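Local coordinates for response regulator protein (Burkholderia pseudomallei, PDB 3RQI) that probably relays a two-component signal, taking up phosphate on a receiver-domain aspartate and so regulating transcription through a Fis-type helix-turn-helix region, at residues K8-I13 with S114-L119; R25-R30 with A110-I115; S68-L73 with I82-G87. All coordinates share one frame; numbering follows the deposited sequence.

Interaction 1: residues K8-I13 with S114-L119; sequences KNFLVI and SILAAL
Strand 9-13 and helix 112-118 are held well apart, the closest pair of CA atoms, Phe10 and Leu116, lying 10.6 Å from each other, so that side chains alone span the gap. Phe10 takes part in every contact between the two segments. With chi1 at -155° its ring swings to the side of the backbone opposite its own N, and CE1 and CZ are presented to the helix. Three aliphatic branches receive it. Leu119 CD1 approaches the ring obliquely, 3.8 Å from Phe10 CE1 and just as near to CZ. Leu116 CD2 lies close to the ring plane, 4.1 Å from Phe10 CE1, while Ile115 CG2, also near the plane, sits 4.3 Å from Phe10 CZ. A phenylalanine suits a sheet position that must reach this far, and the branched side chains of Ile115, Leu116 and Leu119 gather round its outer end. This is the core of a CheY-like receiver domain, in which strand 9-13, an inner strand of the parallel sheet, faces the last helix of the fold. Leu27 of helix 17-29 packs against both Phe10 and Leu116, and Ile115 continues onto Leu83 and Leu85 of strand 81-86, two places along the sheet. No hydrogen bond crosses between the segments; the contact rests on dispersion and the exclusion of water, and so depends on fit of shape and not on any directional bond.

Interaction 2: residues R25-R30 with A110-I115; sequences RGLERR and ANVESI
Segments 25-30 and 110-115 have their nearest CA atoms at Gly26 and Val112, 6.5 Å apart. Their helices, 17-29 and 112-118, are neighbours on one face of the parallel sheet in the CheY-like alpha/beta sandwich, where the first and last helices of the receiver domain lie side by side. Glycine permits this spacing: because Gly26 carries no side chain, Val112 CG2 can settle 4.1 Å from Gly26 CA. The other methyl, Val112 CG1, anti to the valine's own N (chi1 175°), fits between Leu27 and Arg30, 3.8 Å from Leu27 CD2 on the buried side and 3.5 Å from Arg30 CD on the exposed one. Arg30 runs extended from CG to NE and then lays its guanidinium flat across the valine, with Val112 CB 3.9 Å above the plane and over its centre. A bond within the helix end sets the rotation of that group: Arg30 NH1 donates to Gly26 O over 2.9 Å, the oxygen lying in the guanidinium plane although the donor stands 43° out of the carbonyl plane. Arginine thus offers an apolar stem and a flat lid at a site bordering solvent. Just before Val112 in the chain, Asn111 caps its helix and gives its ND2 to Asn156 O of the second subunit. The capping bond runs from Ser114 N to Asn111 OD1, 2.9 Å long, with the donor almost straight beyond the amide carbonyl, at a C=O...N angle of 169°.

Interaction 3: residues S68-L73 with I82-G87; sequences SLIAPL and ILVLTG
No ring or other flat group enters the meeting of Ile70 and Leu73 with Val84 and Ile82, so there are no faces or edges to match; methyls and methylenes make the contact. Ile70 CD1 meets Val84 CG2 at 3.8 Å, the two side chains crossing at about a right angle; Ile70 CG1, anti to the carbonyl carbon (chi1 -65°), carries that methyl onward to the strand. One turn later on the helix, Leu73 points its CB at the sheet, and Ile82 CD1 touches that carbon at 4.2 Å. The backbones remain distant, with Ile70 CA and Ile82 CA 8.1 Å apart. Helix 67-76 and strand 81-86 follow each other in the receiver fold, and this pairing clads the face of the parallel sheet turned away from helices 17-29 and 112-118. Beta-branched Ile82 and Val84 suit the strand; on the helix Ile70 and Leu73 are apolar and long enough to cover them. Pro72, lacking an N-H, kinks the helix, yet Leu73 N still bonds to Leu69 O at 3.0 Å. The far end of the strand serves the active site: Thr86 OG1 and Gly87 N are both hydrogen-bonded to phosphate oxygens of the aspartyl phosphate at position 58.

Overall arrangement
Interactions 1 and 3 set helices against the parallel sheet, and interaction 2 joins two helices lying on one face of it. Interactions 1 and 2 share Ser114 and Ile115 and have centres about 8 Å apart; they merge where Phe10 CE1 packs 3.7 Å from Leu27 CD2 and where Lys8 NZ lies 2.8 Å from Arg30 O, a probable hydrogen bond. Strand 81-86 carries residues to both faces: Val84 and Ile82 to helix 67-76, Leu85 to Ile115, with Leu85 CD2 3.6 Å from Ile115 CD1. The calcium ion, bound by Asp15, phosphorylated Asp58 and His60, lies about 10 Å from the side chain of Val84 and about 14 Å from that of Ile115; Thr86 and Gly87 of segment 82-87 bond to the phosphate.

Interaction 1: residues K8-I13 with S114-L119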
ATOM      1  N   LYS A   8     -16.213 -23.084   5.776  1.00 29.47           N
ATOM      2  CA  LYS A   8     -15.009 -22.776   5.015  1.00 26.09           C
ATOM      3  C   LYS A   8     -15.280 -22.539   3.542  1.00 21.97           C
ATOM      4  O   LYS A   8     -14.587 -23.088   2.679  1.00 21.56           O
ATOM      5  CB  LYS A   8     -13.981 -23.892   5.189  1.00 27.03           C
ATOM      6  CG  LYS A   8     -13.325 -23.900   6.574  1.00 29.92           C
ATOM      7  CD  LYS A   8     -12.553 -25.205   6.851  1.00 34.87           C
ATOM      8  CE  LYS A   8     -11.173 -25.225   6.195  1.00 33.84           C
ATOM      9  NZ  LYS A   8     -10.351 -26.400   6.617  1.00 37.15           N
ATOM     10  N   ASN A   9     -16.302 -21.741   3.259  1.00 20.16           N
ATOM     11  CA  ASN A   9     -16.632 -21.380   1.884  1.00 17.71           C
ATOM     12  C   ASN A   9     -15.755 -20.219   1.407  1.00 15.62           C
ATOM     13  O   ASN A   9     -15.681 -19.199   2.063  1.00 14.86           O
ATOM     14  CB  ASN A   9     -18.122 -21.028   1.788  1.00 18.37           C
ATOM     15  CG  ASN A   9     -19.015 -22.220   2.135  1.00 22.47           C
ATOM     16  OD1 ASN A   9     -18.971 -23.257   1.475  1.00 25.53           O
ATOM     17  ND2 ASN A   9     -19.821 -22.069   3.172  1.00 29.55           N
ATOM     18  N   PHE A  10     -15.115 -20.401   0.250  1.00 14.17           N
ATOM     19  CA  PHE A  10     -14.140 -19.476  -0.293  1.00 12.84           C
ATOM     20  C   PHE A  10     -14.560 -19.065  -1.710  1.00 12.11           C
ATOM     21  O   PHE A  10     -14.835 -19.939  -2.553  1.00 14.10           O
ATOM     22  CB  PHE A  10     -12.790 -20.239  -0.335  1.00 14.00           C
ATOM     23  CG  PHE A  10     -11.579 -19.356  -0.294  1.00 13.93           C
ATOM     24  CD1 PHE A  10     -10.660 -19.455   0.747  1.00 14.83           C
ATOM     25  CD2 PHE A  10     -11.325 -18.460  -1.339  1.00 13.36           C
ATOM     26  CE1 PHE A  10      -9.522 -18.619   0.782  1.00 13.78           C
ATOM     27  CE2 PHE A  10     -10.193 -17.652  -1.327  1.00 14.39           C
ATOM     28  CZ  PHE A  10      -9.287 -17.723  -0.267  1.00 13.56           C
ATOM     29  N   LEU A  11     -14.580 -17.762  -1.988  1.00 10.85           N
ATOM     30  CA  LEU A  11     -14.849 -17.239  -3.366  1.00  9.87           C
ATOM     31  C   LEU A  11     -13.557 -16.673  -3.950  1.00  8.97           C
ATOM     32  O   LEU A  11     -12.992 -15.747  -3.397  1.00  9.63           O
ATOM     33  CB  LEU A  11     -15.885 -16.136  -3.301  1.00 10.76           C
ATOM     34  CG  LEU A  11     -16.269 -15.446  -4.658  1.00  9.92           C
ATOM     35  CD1 LEU A  11     -16.757 -16.407  -5.731  1.00 11.35           C
ATOM     36  CD2 LEU A  11     -17.296 -14.300  -4.464  1.00 12.89           C
ATOM     37  N   VAL A  12     -13.135 -17.252  -5.056  1.00  9.71           N
ATOM     38  CA  VAL A  12     -11.951 -16.784  -5.787  1.00  8.94           C
ATOM     39  C   VAL A  12     -12.420 -15.958  -6.990  1.00  8.39           C
ATOM     40  O   VAL A  12     -13.028 -16.514  -7.888  1.00 10.29           O
ATOM     41  CB  VAL A  12     -11.072 -17.988  -6.221  1.00  9.14           C
ATOM     42  CG1 VAL A  12     -10.000 -17.502  -7.217  1.00  9.65           C
ATOM     43  CG2 VAL A  12     -10.422 -18.698  -4.970  1.00  9.27           C
ATOM     44  N   ILE A  13     -12.090 -14.673  -7.009  1.00  8.15           N
ATOM     45  CA  ILE A  13     -12.488 -13.793  -8.138  1.00  9.13           C
ATOM     46  C   ILE A  13     -11.224 -13.419  -8.913  1.00  8.59           C
ATOM     47  O   ILE A  13     -10.403 -12.615  -8.448  1.00  9.50           O
ATOM     48  CB  ILE A  13     -13.154 -12.511  -7.626  1.00  9.05           C
ATOM     49  CG1 ILE A  13     -14.406 -12.871  -6.790  1.00  9.56           C
ATOM     50  CG2 ILE A  13     -13.521 -11.594  -8.836  1.00 10.72           C
ATOM     51  CD1 ILE A  13     -14.858 -11.709  -5.885  1.00  9.64           C
ATOM     52  N   SER A 114       0.283 -18.641   2.577  1.00 21.34           N
ATOM     53  CA  SER A 114       0.416 -17.200   2.817  1.00 20.58           C
ATOM     54  C   SER A 114      -0.888 -16.444   2.540  1.00 17.84           C
ATOM     55  O   SER A 114      -1.184 -15.435   3.186  1.00 16.94           O
ATOM     56  CB  SER A 114       1.585 -16.615   2.057  1.00 21.64           C
ATOM     57  OG  SER A 114       1.336 -16.506   0.694  1.00 25.92           O
ATOM     58  N   ILE A 115      -1.661 -16.972   1.596  1.00 16.72           N
ATOM     59  CA  ILE A 115      -2.984 -16.399   1.289  1.00 15.98           C
ATOM     60  C   ILE A 115      -3.875 -16.592   2.514  1.00 15.85           C
ATOM     61  O   ILE A 115      -4.471 -15.630   2.988  1.00 15.35           O
ATOM     62  CB  ILE A 115      -3.605 -17.042   0.013  1.00 14.79           C
ATOM     63  CG1 ILE A 115      -2.880 -16.501  -1.211  1.00 16.95           C
ATOM     64  CG2 ILE A 115      -5.138 -16.716  -0.110  1.00 15.62           C
ATOM     65  CD1 ILE A 115      -3.176 -17.271  -2.462  1.00 16.20           C
ATOM     66  N   LEU A 116      -3.932 -17.827   3.053  1.00 15.69           N
ATOM     67  CA  LEU A 116      -4.682 -18.079   4.290  1.00 16.03           C
ATOM     68  C   LEU A 116      -4.189 -17.220   5.465  1.00 16.45           C
ATOM     69  O   LEU A 116      -5.012 -16.666   6.214  1.00 15.05           O
ATOM     70  CB  LEU A 116      -4.697 -19.583   4.638  1.00 16.95           C
ATOM     71  CG  LEU A 116      -5.518 -20.443   3.654  1.00 15.93           C
ATOM     72  CD1 LEU A 116      -5.280 -21.967   3.854  1.00 19.63           C
ATOM     73  CD2 LEU A 116      -7.029 -20.131   3.688  1.00 18.08           C
ATOM     74  N   ALA A 117      -2.860 -17.112   5.630  1.00 16.62           N
ATOM     75  CA  ALA A 117      -2.277 -16.276   6.699  1.00 17.35           C
ATOM     76  C   ALA A 117      -2.767 -14.826   6.609  1.00 16.29           C
ATOM     77  O   ALA A 117      -3.160 -14.203   7.624  1.00 16.65           O
ATOM     78  CB  ALA A 117      -0.708 -16.336   6.649  1.00 17.47           C
ATOM     79  N   ALA A 118      -2.776 -14.315   5.382  1.00 15.90           N
ATOM     80  CA  ALA A 118      -3.131 -12.907   5.090  1.00 14.50           C
ATOM     81  C   ALA A 118      -4.610 -12.628   5.360  1.00 13.93           C
ATOM     82  O   ALA A 118      -5.022 -11.483   5.607  1.00 15.03           O
ATOM     83  CB  ALA A 118      -2.781 -12.577   3.688  1.00 14.79           C
ATOM     84  N   LEU A 119      -5.409 -13.686   5.350  1.00 13.62           N
ATOM     85  CA  LEU A 119      -6.836 -13.563   5.670  1.00 13.86           C
ATOM     86  C   LEU A 119      -7.215 -13.549   7.136  1.00 15.10           C
ATOM     87  O   LEU A 119      -8.384 -13.321   7.469  1.00 16.64           O
ATOM     88  CB  LEU A 119      -7.606 -14.685   4.969  1.00 13.19           C
ATOM     89  CG  LEU A 119      -7.809 -14.431   3.487  1.00 11.48           C
ATOM     90  CD1 LEU A 119      -8.041 -15.766   2.723  1.00 14.81           C
ATOM     91  CD2 LEU A 119      -8.993 -13.448   3.236  1.00 12.75           C
TER

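Interaction 2: residues R25-R30 with A110-I115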
ATOM      1  N   ARG A  25      -7.893 -25.633  -6.312  1.00 16.52           N
ATOM      2  CA  ARG A  25      -7.489 -26.979  -5.938  1.00 18.41           C
ATOM      3  C   ARG A  25      -6.664 -27.008  -4.670  1.00 18.96           C
ATOM      4  O   ARG A  25      -6.872 -27.889  -3.851  1.00 20.23           O
ATOM      5  CB  ARG A  25      -6.779 -27.660  -7.085  1.00 19.06           C
ATOM      6  CG  ARG A  25      -7.733 -27.984  -8.218  1.00 18.52           C
ATOM      7  CD  ARG A  25      -7.037 -28.839  -9.298  1.00 21.72           C
ATOM      8  NE  ARG A  25      -5.954 -28.107  -9.970  1.00 22.61           N
ATOM      9  CZ  ARG A  25      -6.138 -27.220 -10.951  1.00 22.77           C
ATOM     10  NH1 ARG A  25      -5.096 -26.613 -11.481  1.00 20.98           N
ATOM     11  NH2 ARG A  25      -7.358 -26.948 -11.419  1.00 24.66           N
ATOM     12  N   GLY A  26      -5.733 -26.061  -4.495  1.00 18.45           N
ATOM     13  CA  GLY A  26      -4.916 -26.005  -3.260  1.00 18.72           C
ATOM     14  C   GLY A  26      -5.760 -25.731  -2.008  1.00 19.20           C
ATOM     15  O   GLY A  26      -5.555 -26.343  -0.951  1.00 19.30           O
ATOM     16  N   LEU A  27      -6.739 -24.851  -2.139  1.00 17.41           N
ATOM     17  CA  LEU A  27      -7.664 -24.593  -1.028  1.00 17.14           C
ATOM     18  C   LEU A  27      -8.539 -25.816  -0.712  1.00 18.69           C
ATOM     19  O   LEU A  27      -8.765 -26.143   0.470  1.00 20.05           O
ATOM     20  CB  LEU A  27      -8.542 -23.392  -1.364  1.00 16.34           C
ATOM     21  CG  LEU A  27      -7.804 -22.047  -1.325  1.00 13.75           C
ATOM     22  CD1 LEU A  27      -8.634 -20.969  -2.053  1.00 11.26           C
ATOM     23  CD2 LEU A  27      -7.429 -21.585   0.080  1.00 16.22           C
ATOM     24  N   GLU A  28      -9.031 -26.492  -1.747  1.00 19.00           N
ATOM     25  CA  GLU A  28      -9.862 -27.689  -1.559  1.00 21.73           C
ATOM     26  C   GLU A  28      -9.077 -28.770  -0.812  1.00 23.69           C
ATOM     27  O   GLU A  28      -9.623 -29.416   0.070  1.00 25.46           O
ATOM     28  CB  GLU A  28     -10.401 -28.233  -2.880  1.00 22.14           C
ATOM     29  CG  GLU A  28     -11.430 -27.356  -3.505  1.00 23.45           C
ATOM     30  CD  GLU A  28     -11.574 -27.556  -5.010  1.00 30.15           C
ATOM     31  OE1 GLU A  28     -10.806 -28.332  -5.633  1.00 32.95           O
ATOM     32  OE2 GLU A  28     -12.461 -26.902  -5.590  1.00 35.12           O
ATOM     33  N   ARG A  29      -7.792 -28.930  -1.123  1.00 24.45           N
ATOM     34  CA  ARG A  29      -6.970 -29.932  -0.412  1.00 27.29           C
ATOM     35  C   ARG A  29      -6.842 -29.595   1.071  1.00 27.40           C
ATOM     36  O   ARG A  29      -6.535 -30.470   1.881  1.00 28.61           O
ATOM     37  CB  ARG A  29      -5.566 -30.071  -1.023  1.00 27.61           C
ATOM     38  CG  ARG A  29      -5.535 -30.706  -2.418  1.00 31.16           C
ATOM     39  CD  ARG A  29      -4.103 -31.093  -2.849  1.00 36.18           C
ATOM     40  NE  ARG A  29      -3.258 -29.940  -3.182  1.00 37.90           N
ATOM     41  CZ  ARG A  29      -3.239 -29.312  -4.361  1.00 38.04           C
ATOM     42  NH1 ARG A  29      -4.026 -29.703  -5.360  1.00 38.13           N
ATOM     43  NH2 ARG A  29      -2.426 -28.282  -4.542  1.00 36.32           N
ATOM     44  N   ARG A  30      -7.087 -28.328   1.415  1.00 26.29           N
ATOM     45  CA  ARG A  30      -7.065 -27.882   2.807  1.00 27.13           C
ATOM     46  C   ARG A  30      -8.464 -27.833   3.411  1.00 26.40           C
ATOM     47  O   ARG A  30      -8.675 -27.316   4.515  1.00 26.61           O
ATOM     48  CB  ARG A  30      -6.370 -26.526   2.907  1.00 26.70           C
ATOM     49  CG  ARG A  30      -4.873 -26.646   2.770  1.00 29.39           C
ATOM     50  CD  ARG A  30      -4.211 -25.378   2.276  1.00 30.82           C
ATOM     51  NE  ARG A  30      -2.763 -25.565   2.130  1.00 34.18           N
ATOM     52  CZ  ARG A  30      -2.147 -26.058   1.053  1.00 37.27           C
ATOM     53  NH1 ARG A  30      -2.818 -26.420  -0.043  1.00 33.31           N
ATOM     54  NH2 ARG A  30      -0.826 -26.186   1.070  1.00 39.62           N
ATOM     55  N   ALA A 110       1.850 -15.643  -4.553  1.00 21.10           N
ATOM     56  CA  ALA A 110       1.718 -16.007  -3.144  1.00 21.27           C
ATOM     57  C   ALA A 110       1.309 -17.461  -3.141  1.00 22.48           C
ATOM     58  O   ALA A 110       0.654 -17.910  -4.084  1.00 25.46           O
ATOM     59  CB  ALA A 110       0.620 -15.142  -2.470  1.00 20.68           C
ATOM     60  N   ASN A 111       1.693 -18.210  -2.112  1.00 22.65           N
ATOM     61  CA  ASN A 111       1.226 -19.585  -1.990  1.00 22.27           C
ATOM     62  C   ASN A 111      -0.015 -19.667  -1.130  1.00 21.78           C
ATOM     63  O   ASN A 111      -0.419 -18.685  -0.497  1.00 20.74           O
ATOM     64  CB  ASN A 111       2.346 -20.552  -1.507  1.00 23.23           C
ATOM     65  CG  ASN A 111       2.929 -20.178  -0.146  1.00 25.40           C
ATOM     66  OD1 ASN A 111       2.218 -19.809   0.789  1.00 27.04           O
ATOM     67  ND2 ASN A 111       4.241 -20.329  -0.017  1.00 24.82           N
ATOM     68  N   VAL A 112      -0.633 -20.839  -1.119  1.00 21.87           N
ATOM     69  CA  VAL A 112      -1.890 -21.027  -0.420  1.00 21.23           C
ATOM     70  C   VAL A 112      -1.762 -20.723   1.088  1.00 22.02           C
ATOM     71  O   VAL A 112      -2.631 -20.026   1.648  1.00 20.44           O
ATOM     72  CB  VAL A 112      -2.489 -22.433  -0.657  1.00 22.25           C
ATOM     73  CG1 VAL A 112      -3.746 -22.619   0.210  1.00 23.30           C
ATOM     74  CG2 VAL A 112      -2.860 -22.614  -2.150  1.00 21.83           C
ATOM     75  N   GLU A 113      -0.706 -21.231   1.731  1.00 22.26           N
ATOM     76  CA  GLU A 113      -0.435 -20.910   3.154  1.00 23.33           C
ATOM     77  C   GLU A 113      -0.382 -19.405   3.442  1.00 22.46           C
ATOM     78  O   GLU A 113      -0.971 -18.934   4.425  1.00 23.05           O
ATOM     79  CB  GLU A 113       0.846 -21.611   3.669  1.00 24.85           C
ATOM     80  N   SER A 114       0.283 -18.641   2.577  1.00 21.34           N
ATOM     81  CA  SER A 114       0.416 -17.200   2.817  1.00 20.58           C
ATOM     82  C   SER A 114      -0.888 -16.444   2.540  1.00 17.84           C
ATOM     83  O   SER A 114      -1.184 -15.435   3.186  1.00 16.94           O
ATOM     84  CB  SER A 114       1.585 -16.615   2.057  1.00 21.64           C
ATOM     85  OG  SER A 114       1.336 -16.506   0.694  1.00 25.92           O
ATOM     86  N   ILE A 115      -1.661 -16.972   1.596  1.00 16.72           N
ATOM     87  CA  ILE A 115      -2.984 -16.399   1.289  1.00 15.98           C
ATOM     88  C   ILE A 115      -3.875 -16.592   2.514  1.00 15.85           C
ATOM     89  O   ILE A 115      -4.471 -15.630   2.988  1.00 15.35           O
ATOM     90  CB  ILE A 115      -3.605 -17.042   0.013  1.00 14.79           C
ATOM     91  CG1 ILE A 115      -2.880 -16.501  -1.211  1.00 16.95           C
ATOM     92  CG2 ILE A 115      -5.138 -16.716  -0.110  1.00 15.62           C
ATOM     93  CD1 ILE A 115      -3.176 -17.271  -2.462  1.00 16.20           C
TER

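Interaction 3: residues S68-L73 with I82-G87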
ATOM      1  N   SER A  68     -13.466  -1.936  -7.839  1.00 14.77           N
ATOM      2  CA  SER A  68     -14.875  -1.509  -7.823  1.00 17.35           C
ATOM      3  C   SER A  68     -15.811  -2.552  -7.213  1.00 16.29           C
ATOM      4  O   SER A  68     -16.969  -2.241  -6.869  1.00 17.51           O
ATOM      5  CB  SER A  68     -15.318  -1.153  -9.250  1.00 17.27           C
ATOM      6  OG  SER A  68     -15.552  -2.345 -10.020  1.00 22.24           O
ATOM      7  N   LEU A  69     -15.322  -3.788  -7.083  1.00 14.14           N
ATOM      8  CA  LEU A  69     -16.120  -4.876  -6.502  1.00 13.25           C
ATOM      9  C   LEU A  69     -16.062  -4.897  -4.984  1.00 11.77           C
ATOM     10  O   LEU A  69     -16.923  -5.481  -4.336  1.00 12.20           O
ATOM     11  CB  LEU A  69     -15.658  -6.267  -7.003  1.00 12.48           C
ATOM     12  CG  LEU A  69     -16.051  -6.750  -8.383  1.00 16.97           C
ATOM     13  CD1 LEU A  69     -15.381  -8.127  -8.619  1.00 16.18           C
ATOM     14  CD2 LEU A  69     -17.600  -6.860  -8.419  1.00 20.41           C
ATOM     15  N   ILE A  70     -15.057  -4.252  -4.397  1.00 10.87           N
ATOM     16  CA  ILE A  70     -14.820  -4.484  -2.967  1.00 11.84           C
ATOM     17  C   ILE A  70     -15.975  -3.963  -2.074  1.00 12.95           C
ATOM     18  O   ILE A  70     -16.465  -4.693  -1.198  1.00 13.66           O
ATOM     19  CB  ILE A  70     -13.493  -3.878  -2.550  1.00 11.50           C
ATOM     20  CG1 ILE A  70     -12.359  -4.613  -3.276  1.00 11.29           C
ATOM     21  CG2 ILE A  70     -13.342  -4.004  -1.015  1.00 12.84           C
ATOM     22  CD1 ILE A  70     -10.986  -3.895  -3.203  1.00 11.35           C
ATOM     23  N   ALA A  71     -16.398  -2.713  -2.279  1.00 13.66           N
ATOM     24  CA  ALA A  71     -17.528  -2.183  -1.505  1.00 15.11           C
ATOM     25  C   ALA A  71     -18.830  -3.012  -1.642  1.00 16.10           C
ATOM     26  O   ALA A  71     -19.441  -3.345  -0.619  1.00 15.26           O
ATOM     27  CB  ALA A  71     -17.777  -0.667  -1.824  1.00 16.68           C
ATOM     28  N   PRO A  72     -19.256  -3.336  -2.886  1.00 16.78           N
ATOM     29  CA  PRO A  72     -20.466  -4.175  -3.038  1.00 18.02           C
ATOM     30  C   PRO A  72     -20.318  -5.564  -2.384  1.00 16.49           C
ATOM     31  O   PRO A  72     -21.270  -6.076  -1.797  1.00 16.31           O
ATOM     32  CB  PRO A  72     -20.643  -4.304  -4.545  1.00 18.24           C
ATOM     33  CG  PRO A  72     -19.683  -3.400  -5.191  1.00 20.38           C
ATOM     34  CD  PRO A  72     -18.827  -2.739  -4.169  1.00 17.03           C
ATOM     35  N   LEU A  73     -19.129  -6.145  -2.456  1.00 15.26           N
ATOM     36  CA  LEU A  73     -18.865  -7.406  -1.797  1.00 15.11           C
ATOM     37  C   LEU A  73     -18.988  -7.288  -0.274  1.00 15.66           C
ATOM     38  O   LEU A  73     -19.547  -8.157   0.377  1.00 16.53           O
ATOM     39  CB  LEU A  73     -17.484  -7.939  -2.186  1.00 14.49           C
ATOM     40  CG  LEU A  73     -17.281  -8.510  -3.589  1.00 13.36           C
ATOM     41  CD1 LEU A  73     -15.798  -8.813  -3.819  1.00 13.94           C
ATOM     42  CD2 LEU A  73     -18.132  -9.804  -3.804  1.00 12.74           C
ATOM     43  N   ILE A  82     -11.818 -10.411   3.317  1.00 11.90           N
ATOM     44  CA  ILE A  82     -11.639 -10.125   1.910  1.00 11.38           C
ATOM     45  C   ILE A  82     -10.190  -9.706   1.672  1.00 11.27           C
ATOM     46  O   ILE A  82      -9.670  -8.786   2.322  1.00 11.79           O
ATOM     47  CB  ILE A  82     -12.635  -8.998   1.461  1.00 11.30           C
ATOM     48  CG1 ILE A  82     -14.098  -9.519   1.553  1.00 14.51           C
ATOM     49  CG2 ILE A  82     -12.314  -8.554   0.047  1.00 13.34           C
ATOM     50  CD1 ILE A  82     -15.131  -8.448   1.246  1.00 16.23           C
ATOM     51  N   LEU A  83      -9.518 -10.382   0.734  1.00  9.64           N
ATOM     52  CA  LEU A  83      -8.091 -10.141   0.474  1.00 11.38           C
ATOM     53  C   LEU A  83      -7.954  -9.768  -1.008  1.00 10.97           C
ATOM     54  O   LEU A  83      -8.424 -10.504  -1.896  1.00 11.23           O
ATOM     55  CB  LEU A  83      -7.305 -11.449   0.733  1.00 11.73           C
ATOM     56  CG  LEU A  83      -5.865 -11.502   0.214  1.00 14.99           C
ATOM     57  CD1 LEU A  83      -4.919 -10.565   1.062  1.00 16.00           C
ATOM     58  CD2 LEU A  83      -5.349 -12.970   0.216  1.00 17.65           C
ATOM     59  N   VAL A  84      -7.311  -8.652  -1.286  1.00 10.72           N
ATOM     60  CA  VAL A  84      -6.888  -8.348  -2.683  1.00  9.97           C
ATOM     61  C   VAL A  84      -5.651  -9.163  -2.972  1.00 10.53           C
ATOM     62  O   VAL A  84      -4.687  -9.210  -2.170  1.00 11.20           O
ATOM     63  CB  VAL A  84      -6.576  -6.842  -2.920  1.00 10.61           C
ATOM     64  CG1 VAL A  84      -5.892  -6.627  -4.320  1.00 10.52           C
ATOM     65  CG2 VAL A  84      -7.867  -6.002  -2.801  1.00 10.65           C
ATOM     66  N   LEU A  85      -5.688  -9.879  -4.084  1.00 10.43           N
ATOM     67  CA  LEU A  85      -4.534 -10.722  -4.474  1.00 10.75           C
ATOM     68  C   LEU A  85      -4.202 -10.368  -5.935  1.00 10.40           C
ATOM     69  O   LEU A  85      -5.000 -10.647  -6.849  1.00 10.33           O
ATOM     70  CB  LEU A  85      -4.893 -12.216  -4.318  1.00 10.38           C
ATOM     71  CG  LEU A  85      -3.806 -13.210  -4.797  1.00 10.06           C
ATOM     72  CD1 LEU A  85      -2.515 -13.000  -4.010  1.00 13.25           C
ATOM     73  CD2 LEU A  85      -4.320 -14.625  -4.623  1.00 12.38           C
ATOM     74  N   THR A  86      -3.061  -9.686  -6.156  1.00  9.91           N
ATOM     75  CA  THR A  86      -2.850  -8.997  -7.468  1.00 11.86           C
ATOM     76  C   THR A  86      -1.443  -9.066  -8.032  1.00 13.10           C
ATOM     77  O   THR A  86      -0.460  -8.946  -7.290  1.00 14.64           O
ATOM     78  CB  THR A  86      -3.305  -7.500  -7.421  1.00 12.09           C
ATOM     79  OG1 THR A  86      -3.112  -6.858  -8.670  1.00 12.28           O
ATOM     80  CG2 THR A  86      -2.581  -6.727  -6.366  1.00 12.80           C
ATOM     81  N   GLY A  87      -1.369  -9.238  -9.349  1.00 14.02           N
ATOM     82  CA  GLY A  87      -0.098  -9.153 -10.086  1.00 16.63           C
ATOM     83  C   GLY A  87       0.250  -7.716 -10.481  1.00 17.38           C
ATOM     84  O   GLY A  87       1.276  -7.470 -11.130  1.00 17.81           O
TER